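Local coordinates for protein acyl-coenzyme A oxidase 1 (Yarrowia lipolytica, PDB 5Y9D) that catalyses the FAD-dependent oxidation of acyl-CoA by molecular oxygen, giving a trans-2-enoyl-CoA and hydrogen peroxide in peroxisomal fatty acid beta-oxidation, at residues 117-122 and 647-652; 321-326 and 426-431. One frame throughout, in Å; residues are numbered along the deposited sequence.

Contact 1: residues 117-122 and 647-652; sequences HGMVDM and FGLSDF
Met119 and Val120, in the turn that links helix 107-118 to helix 122-142, meet Leu649 and Phe652, in the loop that runs from helix 640-646 into helix 651-654, so that the N-terminal helical region packs against the C-terminal one. Met119 and Leu649 reach for each other tip to tip. The thioether chain is extended as far as SD and then bends (chi3 81°), which swings the methyl onto the end of the leucine: CE of Met119 lies 3.3 Å from CD1 of Leu649. The methionine sulfur stays close to the other branch, SD of Met119 being 3.8 Å from CD2 of Leu649. An unbranched, flexible methionine suits this place because it can fit its end to the leucine fork. Trimming Leu649 to an alanine here would remove both methyls, and the end of Met119 would probably lose its apolar mate on this side, with a gap left beside the thioether.

The second pair crosses at about a right angle. Val120 CG2 meets the phenylalanine ring obliquely, 4.1 Å from CE1 of Phe652, while CG1 of Val120 lies 3.9 Å from O of Phe652. Phe652 reaches the valine because its CG stands anti to the backbone N (chi1 177°). OG of Ser650, the N-cap of the short helix, accepts a weak capping hydrogen bond from Phe652 N (3.3 Å) and also hydrogen-bonds Glu69. Gly648, where the chain leaves the preceding helix, takes a positive phi, which favours a residue without a side chain. Asp121 likewise caps helix 122-142 and makes a salt bridge with Arg94. Helix 55-70 packs against Leu649 through Met65 and against Phe652 through Ile68 and Glu69, while helix 306-334 meets Met119 and Val120 through Lys324 and Arg325.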
ATOM      1  N   HIS A 117      -6.325  11.550  18.125  1.00 39.05           N
ATOM      2  CA  HIS A 117      -7.157  12.172  17.100  1.00 35.07           C
ATOM      3  C   HIS A 117      -6.722  11.761  15.696  1.00 32.25           C
ATOM      4  O   HIS A 117      -7.547  11.687  14.785  1.00 29.94           O
ATOM      5  CB  HIS A 117      -7.107  13.670  17.280  1.00 38.70           C
ATOM      6  CG  HIS A 117      -7.997  14.421  16.356  1.00 39.30           C
ATOM      7  ND1 HIS A 117      -9.187  13.912  15.889  1.00 43.18           N
ATOM      8  CD2 HIS A 117      -7.871  15.645  15.810  1.00 41.90           C
ATOM      9  CE1 HIS A 117      -9.761  14.792  15.092  1.00 41.64           C
ATOM     10  NE2 HIS A 117      -8.978  15.850  15.022  1.00 45.99           N
ATOM     11  N   GLY A 118      -5.435  11.457  15.537  1.00 30.98           N
ATOM     12  CA  GLY A 118      -4.870  11.033  14.249  1.00 28.31           C
ATOM     13  C   GLY A 118      -5.304   9.649  13.833  1.00 29.15           C
ATOM     14  O   GLY A 118      -5.184   9.280  12.663  1.00 28.76           O
ATOM     15  N   MET A 119      -5.804   8.860  14.782  1.00 27.89           N
ATOM     16  CA  MET A 119      -6.429   7.590  14.420  1.00 30.54           C
ATOM     17  C   MET A 119      -7.468   7.692  13.332  1.00 26.67           C
ATOM     18  O   MET A 119      -7.610   6.762  12.593  1.00 26.47           O
ATOM     19  CB  MET A 119      -7.168   6.972  15.597  1.00 35.28           C
ATOM     20  CG  MET A 119      -6.275   6.585  16.737  1.00 39.80           C
ATOM     21  SD  MET A 119      -7.304   5.759  17.928  1.00 43.10           S
ATOM     22  CE  MET A 119      -7.320   4.165  17.138  1.00 42.72           C
ATOM     23  N   VAL A 120      -8.243   8.773  13.321  1.00 26.33           N
ATOM     24  CA  VAL A 120      -9.404   8.938  12.416  1.00 28.30           C
ATOM     25  C   VAL A 120      -9.407  10.233  11.593  1.00 28.15           C
ATOM     26  O   VAL A 120     -10.232  10.374  10.694  1.00 29.71           O
ATOM     27  CB  VAL A 120     -10.765   8.882  13.162  1.00 25.90           C
ATOM     28  CG1 VAL A 120     -11.020   7.490  13.679  1.00 25.93           C
ATOM     29  CG2 VAL A 120     -10.803   9.862  14.313  1.00 26.33           C
ATOM     30  N   ASP A 121      -8.519  11.171  11.914  1.00 26.54           N
ATOM     31  CA  ASP A 121      -8.418  12.424  11.164  1.00 26.02           C
ATOM     32  C   ASP A 121      -6.971  12.879  11.040  1.00 25.50           C
ATOM     33  O   ASP A 121      -6.503  13.747  11.749  1.00 25.04           O
ATOM     34  CB  ASP A 121      -9.262  13.522  11.808  1.00 26.66           C
ATOM     35  CG  ASP A 121      -9.313  14.780  10.960  1.00 29.12           C
ATOM     36  OD1 ASP A 121      -8.687  14.791   9.876  1.00 35.65           O
ATOM     37  OD2 ASP A 121      -9.951  15.772  11.364  1.00 28.05           O
ATOM     38  N   MET A 122      -6.266  12.303  10.092  1.00 27.09           N
ATOM     39  CA  MET A 122      -4.912  12.704   9.872  1.00 27.96           C
ATOM     40  C   MET A 122      -4.747  14.133   9.337  1.00 26.66           C
ATOM     41  O   MET A 122      -3.747  14.762   9.662  1.00 27.17           O
ATOM     42  CB  MET A 122      -4.186  11.646   9.029  1.00 32.84           C
ATOM     43  CG  MET A 122      -3.582  10.535   9.924  1.00 32.52           C
ATOM     44  SD  MET A 122      -3.143   8.961   9.137  1.00 37.22           S
ATOM     45  CE  MET A 122      -4.554   7.898   9.484  1.00 38.50           C
ATOM     46  N   PHE A 647      -7.932  -2.638  23.310  1.00 26.77           N
ATOM     47  CA  PHE A 647      -7.516  -1.305  22.806  1.00 27.13           C
ATOM     48  C   PHE A 647      -8.273  -0.074  23.391  1.00 26.22           C
ATOM     49  O   PHE A 647      -7.685   0.979  23.542  1.00 28.19           O
ATOM     50  CB  PHE A 647      -7.493  -1.256  21.284  1.00 26.25           C
ATOM     51  CG  PHE A 647      -6.487  -2.162  20.683  1.00 24.90           C
ATOM     52  CD1 PHE A 647      -5.255  -2.298  21.261  1.00 25.22           C
ATOM     53  CD2 PHE A 647      -6.780  -2.894  19.562  1.00 24.77           C
ATOM     54  CE1 PHE A 647      -4.319  -3.140  20.726  1.00 27.14           C
ATOM     55  CE2 PHE A 647      -5.853  -3.741  19.021  1.00 25.20           C
ATOM     56  CZ  PHE A 647      -4.621  -3.865  19.603  1.00 25.56           C
ATOM     57  N   GLY A 648      -9.563  -0.200  23.668  1.00 26.16           N
ATOM     58  CA  GLY A 648     -10.368   0.773  24.352  1.00 26.15           C
ATOM     59  C   GLY A 648     -11.069   1.734  23.425  1.00 26.21           C
ATOM     60  O   GLY A 648     -11.533   2.756  23.881  1.00 28.25           O
ATOM     61  N   LEU A 649     -11.155   1.400  22.138  1.00 26.87           N
ATOM     62  CA  LEU A 649     -11.793   2.248  21.119  1.00 27.08           C
ATOM     63  C   LEU A 649     -13.323   2.235  21.051  1.00 26.54           C
ATOM     64  O   LEU A 649     -13.928   1.199  20.843  1.00 28.12           O
ATOM     65  CB  LEU A 649     -11.279   1.875  19.746  1.00 27.85           C
ATOM     66  CG  LEU A 649      -9.769   2.050  19.640  1.00 29.94           C
ATOM     67  CD1 LEU A 649      -9.306   1.795  18.231  1.00 28.26           C
ATOM     68  CD2 LEU A 649      -9.396   3.451  20.101  1.00 30.28           C
ATOM     69  N   SER A 650     -13.942   3.405  21.193  1.00 26.11           N
ATOM     70  CA  SER A 650     -15.374   3.544  20.967  1.00 25.38           C
ATOM     71  C   SER A 650     -15.630   3.452  19.470  1.00 25.60           C
ATOM     72  O   SER A 650     -14.685   3.390  18.689  1.00 24.82           O
ATOM     73  CB  SER A 650     -15.852   4.874  21.491  1.00 25.84           C
ATOM     74  OG  SER A 650     -15.506   5.934  20.610  1.00 27.19           O
ATOM     75  N   ASP A 651     -16.894   3.443  19.066  1.00 26.23           N
ATOM     76  CA  ASP A 651     -17.234   3.316  17.643  1.00 26.57           C
ATOM     77  C   ASP A 651     -16.856   4.564  16.851  1.00 26.76           C
ATOM     78  O   ASP A 651     -16.619   4.498  15.630  1.00 28.97           O
ATOM     79  CB  ASP A 651     -18.706   2.959  17.424  1.00 26.86           C
ATOM     80  CG  ASP A 651     -19.004   1.470  17.704  1.00 29.81           C
ATOM     81  OD1 ASP A 651     -18.080   0.634  17.796  1.00 30.77           O
ATOM     82  OD2 ASP A 651     -20.185   1.125  17.824  1.00 34.54           O
ATOM     83  N   PHE A 652     -16.746   5.685  17.532  1.00 23.22           N
ATOM     84  CA  PHE A 652     -16.309   6.877  16.882  1.00 23.76           C
ATOM     85  C   PHE A 652     -14.882   6.676  16.306  1.00 23.71           C
ATOM     86  O   PHE A 652     -14.613   7.057  15.165  1.00 20.38           O
ATOM     87  CB  PHE A 652     -16.337   8.049  17.889  1.00 23.78           C
ATOM     88  CG  PHE A 652     -15.830   9.346  17.328  1.00 23.94           C
ATOM     89  CD1 PHE A 652     -14.467   9.594  17.245  1.00 23.46           C
ATOM     90  CD2 PHE A 652     -16.714  10.314  16.866  1.00 23.81           C
ATOM     91  CE1 PHE A 652     -13.997  10.785  16.727  1.00 24.13           C
ATOM     92  CE2 PHE A 652     -16.246  11.504  16.350  1.00 23.86           C
ATOM     93  CZ  PHE A 652     -14.890  11.756  16.292  1.00 23.87           C
TER

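Contact 2: residues 321-326 and 426-431; sequences HVSKRF and WGCAKI
Ser323 holds its OG opposite the carbonyl carbon and beside its own backbone N (chi1 -78°), whereas Cys428 turns its SG opposite the backbone N (chi1 -172°); with these settings the hydroxyl and the thiol meet between the helices. SG of Cys428 lies 3.5 Å from OG of Ser323. The serine hydroxyl has a hydrogen-bond partner one turn back, Ser319 O, which satisfies this buried group within its own helix and holds the side chain in place.

Ile431, one turn after Cys428, brings in its long branch: CD1 of Ile431 approaches OG of Ser323 to 3.4 Å. The same methyl also touches the serine carbon, with CD1 of Ile431 4.0 Å from CB of Ser323, and CG2 of Ile431 flanks that carbon at 4.1 Å. Ser323 is thus met by both branches of the isoleucine and by the cysteine sulfur. Val322 completes the seam, its CG1 resting 3.7 Å from SG of Cys428, an apolar contact between the methyl and the large, polarisable sulfur. Within its own helix the same CG1 lies in the plane of the Phe326 ring, at its edge.

Small residues at the nearest point allow the backbones to come close, the CA atoms of Ser323 and Cys428 being 5.5 Å apart. The axes of the two short segments approach to 9.2 Å and run almost alongside, at 14° in the same N-to-C sense. Helix 355-391, lying between them in sequence, packs on Ser323 through Cys368 and on Ile431 through Leu364, and Trp457 of helix 450-457 touches Val322 and Cys428. Such close pairing of long helices is consistent with the helical bundle of the C-alpha1 domain, which corresponds to the C-terminal bundle of acyl-CoA dehydrogenases.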
ATOM      1  N   HIS A 321      -1.300   3.303  17.273  1.00 24.17           N
ATOM      2  CA  HIS A 321      -2.706   3.715  17.325  1.00 24.71           C
ATOM      3  C   HIS A 321      -3.517   3.450  16.046  1.00 26.24           C
ATOM      4  O   HIS A 321      -4.634   2.937  16.102  1.00 28.48           O
ATOM      5  CB  HIS A 321      -2.794   5.158  17.737  1.00 24.49           C
ATOM      6  CG  HIS A 321      -2.521   5.358  19.184  1.00 23.68           C
ATOM      7  ND1 HIS A 321      -1.388   5.977  19.648  1.00 24.64           N
ATOM      8  CD2 HIS A 321      -3.218   4.985  20.275  1.00 23.55           C
ATOM      9  CE1 HIS A 321      -1.413   6.019  20.963  1.00 22.60           C
ATOM     10  NE2 HIS A 321      -2.528   5.445  21.366  1.00 24.12           N
ATOM     11  N   VAL A 322      -2.951   3.744  14.892  1.00 23.40           N
ATOM     12  CA  VAL A 322      -3.649   3.455  13.655  1.00 23.11           C
ATOM     13  C   VAL A 322      -3.702   1.935  13.346  1.00 23.12           C
ATOM     14  O   VAL A 322      -4.662   1.443  12.787  1.00 23.60           O
ATOM     15  CB  VAL A 322      -2.987   4.239  12.510  1.00 23.20           C
ATOM     16  CG1 VAL A 322      -3.481   3.758  11.133  1.00 22.91           C
ATOM     17  CG2 VAL A 322      -3.227   5.732  12.725  1.00 22.28           C
ATOM     18  N   SER A 323      -2.661   1.200  13.703  1.00 23.77           N
ATOM     19  CA  SER A 323      -2.658  -0.254  13.541  1.00 23.57           C
ATOM     20  C   SER A 323      -3.735  -0.871  14.361  1.00 22.98           C
ATOM     21  O   SER A 323      -4.434  -1.741  13.904  1.00 21.79           O
ATOM     22  CB  SER A 323      -1.324  -0.854  13.950  1.00 23.51           C
ATOM     23  OG  SER A 323      -0.398  -0.635  12.900  1.00 25.82           O
ATOM     24  N   LYS A 324      -3.905  -0.380  15.575  1.00 24.81           N
ATOM     25  CA  LYS A 324      -4.839  -1.018  16.445  1.00 25.63           C
ATOM     26  C   LYS A 324      -6.254  -0.742  15.968  1.00 27.87           C
ATOM     27  O   LYS A 324      -7.155  -1.515  16.280  1.00 30.09           O
ATOM     28  CB  LYS A 324      -4.638  -0.604  17.883  1.00 24.33           C
ATOM     29  CG  LYS A 324      -5.423   0.618  18.316  1.00 24.25           C
ATOM     30  CD  LYS A 324      -4.846   1.156  19.626  1.00 23.64           C
ATOM     31  CE  LYS A 324      -5.580   2.401  20.025  1.00 24.16           C
ATOM     32  NZ  LYS A 324      -5.183   2.799  21.375  1.00 25.67           N
ATOM     33  N   ARG A 325      -6.447   0.338  15.214  1.00 26.68           N
ATOM     34  CA  ARG A 325      -7.760   0.655  14.729  1.00 26.78           C
ATOM     35  C   ARG A 325      -8.126  -0.317  13.622  1.00 26.40           C
ATOM     36  O   ARG A 325      -9.203  -0.895  13.613  1.00 24.56           O
ATOM     37  CB  ARG A 325      -7.803   2.083  14.194  1.00 27.65           C
ATOM     38  CG  ARG A 325      -9.149   2.473  13.590  1.00 27.65           C
ATOM     39  CD  ARG A 325      -9.143   3.881  12.996  1.00 28.84           C
ATOM     40  NE  ARG A 325     -10.287   4.051  12.112  1.00 27.70           N
ATOM     41  CZ  ARG A 325     -10.313   4.815  11.029  1.00 26.83           C
ATOM     42  NH1 ARG A 325      -9.261   5.539  10.660  1.00 24.06           N
ATOM     43  NH2 ARG A 325     -11.405   4.792  10.278  1.00 26.92           N
ATOM     44  N   PHE A 326      -7.209  -0.519  12.690  1.00 27.19           N
ATOM     45  CA  PHE A 326      -7.525  -1.341  11.526  1.00 26.64           C
ATOM     46  C   PHE A 326      -7.463  -2.829  11.855  1.00 25.53           C
ATOM     47  O   PHE A 326      -8.207  -3.592  11.298  1.00 25.76           O
ATOM     48  CB  PHE A 326      -6.690  -0.922  10.311  1.00 26.41           C
ATOM     49  CG  PHE A 326      -7.095   0.427   9.754  1.00 25.92           C
ATOM     50  CD1 PHE A 326      -8.277   0.567   9.038  1.00 24.96           C
ATOM     51  CD2 PHE A 326      -6.318   1.558   9.974  1.00 25.51           C
ATOM     52  CE1 PHE A 326      -8.670   1.795   8.520  1.00 25.32           C
ATOM     53  CE2 PHE A 326      -6.717   2.796   9.481  1.00 26.32           C
ATOM     54  CZ  PHE A 326      -7.893   2.913   8.739  1.00 26.12           C
ATOM     55  N   TRP A 426       6.450   1.616   8.378  1.00 25.06           N
ATOM     56  CA  TRP A 426       6.256   0.574   7.378  1.00 26.63           C
ATOM     57  C   TRP A 426       5.381  -0.588   7.855  1.00 25.76           C
ATOM     58  O   TRP A 426       4.604  -1.149   7.070  1.00 26.15           O
ATOM     59  CB  TRP A 426       7.577  -0.015   6.931  1.00 27.87           C
ATOM     60  CG  TRP A 426       8.262   0.715   5.836  1.00 28.20           C
ATOM     61  CD1 TRP A 426       7.697   1.394   4.817  1.00 27.58           C
ATOM     62  CD2 TRP A 426       9.671   0.789   5.645  1.00 28.76           C
ATOM     63  NE1 TRP A 426       8.679   1.905   3.993  1.00 28.41           N
ATOM     64  CE2 TRP A 426       9.897   1.533   4.478  1.00 27.39           C
ATOM     65  CE3 TRP A 426      10.767   0.286   6.352  1.00 29.28           C
ATOM     66  CZ2 TRP A 426      11.163   1.806   4.005  1.00 28.88           C
ATOM     67  CZ3 TRP A 426      12.032   0.529   5.865  1.00 29.22           C
ATOM     68  CH2 TRP A 426      12.221   1.301   4.706  1.00 29.53           C
ATOM     69  N   GLY A 427       5.541  -0.980   9.109  1.00 24.40           N
ATOM     70  CA  GLY A 427       4.754  -2.082   9.666  1.00 24.38           C
ATOM     71  C   GLY A 427       3.294  -1.690   9.740  1.00 25.75           C
ATOM     72  O   GLY A 427       2.450  -2.485   9.390  1.00 29.17           O
ATOM     73  N   CYS A 428       2.996  -0.466  10.166  1.00 25.96           N
ATOM     74  CA  CYS A 428       1.627   0.069  10.086  1.00 27.52           C
ATOM     75  C   CYS A 428       1.083   0.067   8.668  1.00 27.84           C
ATOM     76  O   CYS A 428      -0.020  -0.415   8.440  1.00 32.91           O
ATOM     77  CB  CYS A 428       1.548   1.504  10.622  1.00 28.44           C
ATOM     78  SG  CYS A 428      -0.153   2.148  10.755  1.00 28.92           S
ATOM     79  N   ALA A 429       1.831   0.613   7.714  1.00 28.25           N
ATOM     80  CA  ALA A 429       1.450   0.525   6.301  1.00 28.54           C
ATOM     81  C   ALA A 429       1.018  -0.914   5.951  1.00 30.52           C
ATOM     82  O   ALA A 429      -0.065  -1.103   5.388  1.00 28.81           O
ATOM     83  CB  ALA A 429       2.584   0.981   5.385  1.00 26.55           C
ATOM     84  N   LYS A 430       1.842  -1.908   6.326  1.00 31.18           N
ATOM     85  CA  LYS A 430       1.559  -3.311   5.997  1.00 34.36           C
ATOM     86  C   LYS A 430       0.313  -3.827   6.713  1.00 30.26           C
ATOM     87  O   LYS A 430      -0.453  -4.612   6.167  1.00 29.55           O
ATOM     88  CB  LYS A 430       2.768  -4.215   6.321  1.00 39.74           C
ATOM     89  CG  LYS A 430       2.624  -5.654   5.847  1.00 43.36           C
ATOM     90  CD  LYS A 430       3.745  -6.510   6.428  1.00 54.24           C
ATOM     91  CE  LYS A 430       3.834  -7.912   5.787  1.00 61.07           C
ATOM     92  NZ  LYS A 430       3.137  -9.016   6.531  1.00 60.20           N
ATOM     93  N   ILE A 431       0.111  -3.391   7.938  1.00 27.19           N
ATOM     94  CA  ILE A 431      -1.052  -3.820   8.704  1.00 26.50           C
ATOM     95  C   ILE A 431      -2.351  -3.292   8.070  1.00 25.16           C
ATOM     96  O   ILE A 431      -3.300  -4.041   7.813  1.00 24.28           O
ATOM     97  CB  ILE A 431      -0.890  -3.400  10.162  1.00 26.53           C
ATOM     98  CG1 ILE A 431       0.159  -4.291  10.823  1.00 27.18           C
ATOM     99  CG2 ILE A 431      -2.194  -3.508  10.912  1.00 28.81           C
ATOM    100  CD1 ILE A 431       0.657  -3.805  12.166  1.00 26.80           C
TER

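In the fold
Helix 306-334 joins the two contacts, whose centres are about 13 Å apart: contact 2 uses it to pair with helix 400-437, while contact 1 rests on another side of the same helix segment. There Arg325 NH1 makes a probable hydrogen bond to Met119 O (2.8 Å), and Phe647 CE2 lies 3.6 Å from Lys324 CB. Along the chain, contact 2 is nested within the loop that contact 1 closes. Both lie away from the FAD pocket and from Glu464, the probable proton acceptor. Segment 426-431 also reaches the dimer interface, where Trp426 NE1, outside the touching set, hydrogen-bonds Gln437 OE1 of the second subunit, and Gln437 is among the FAD-pocket residues.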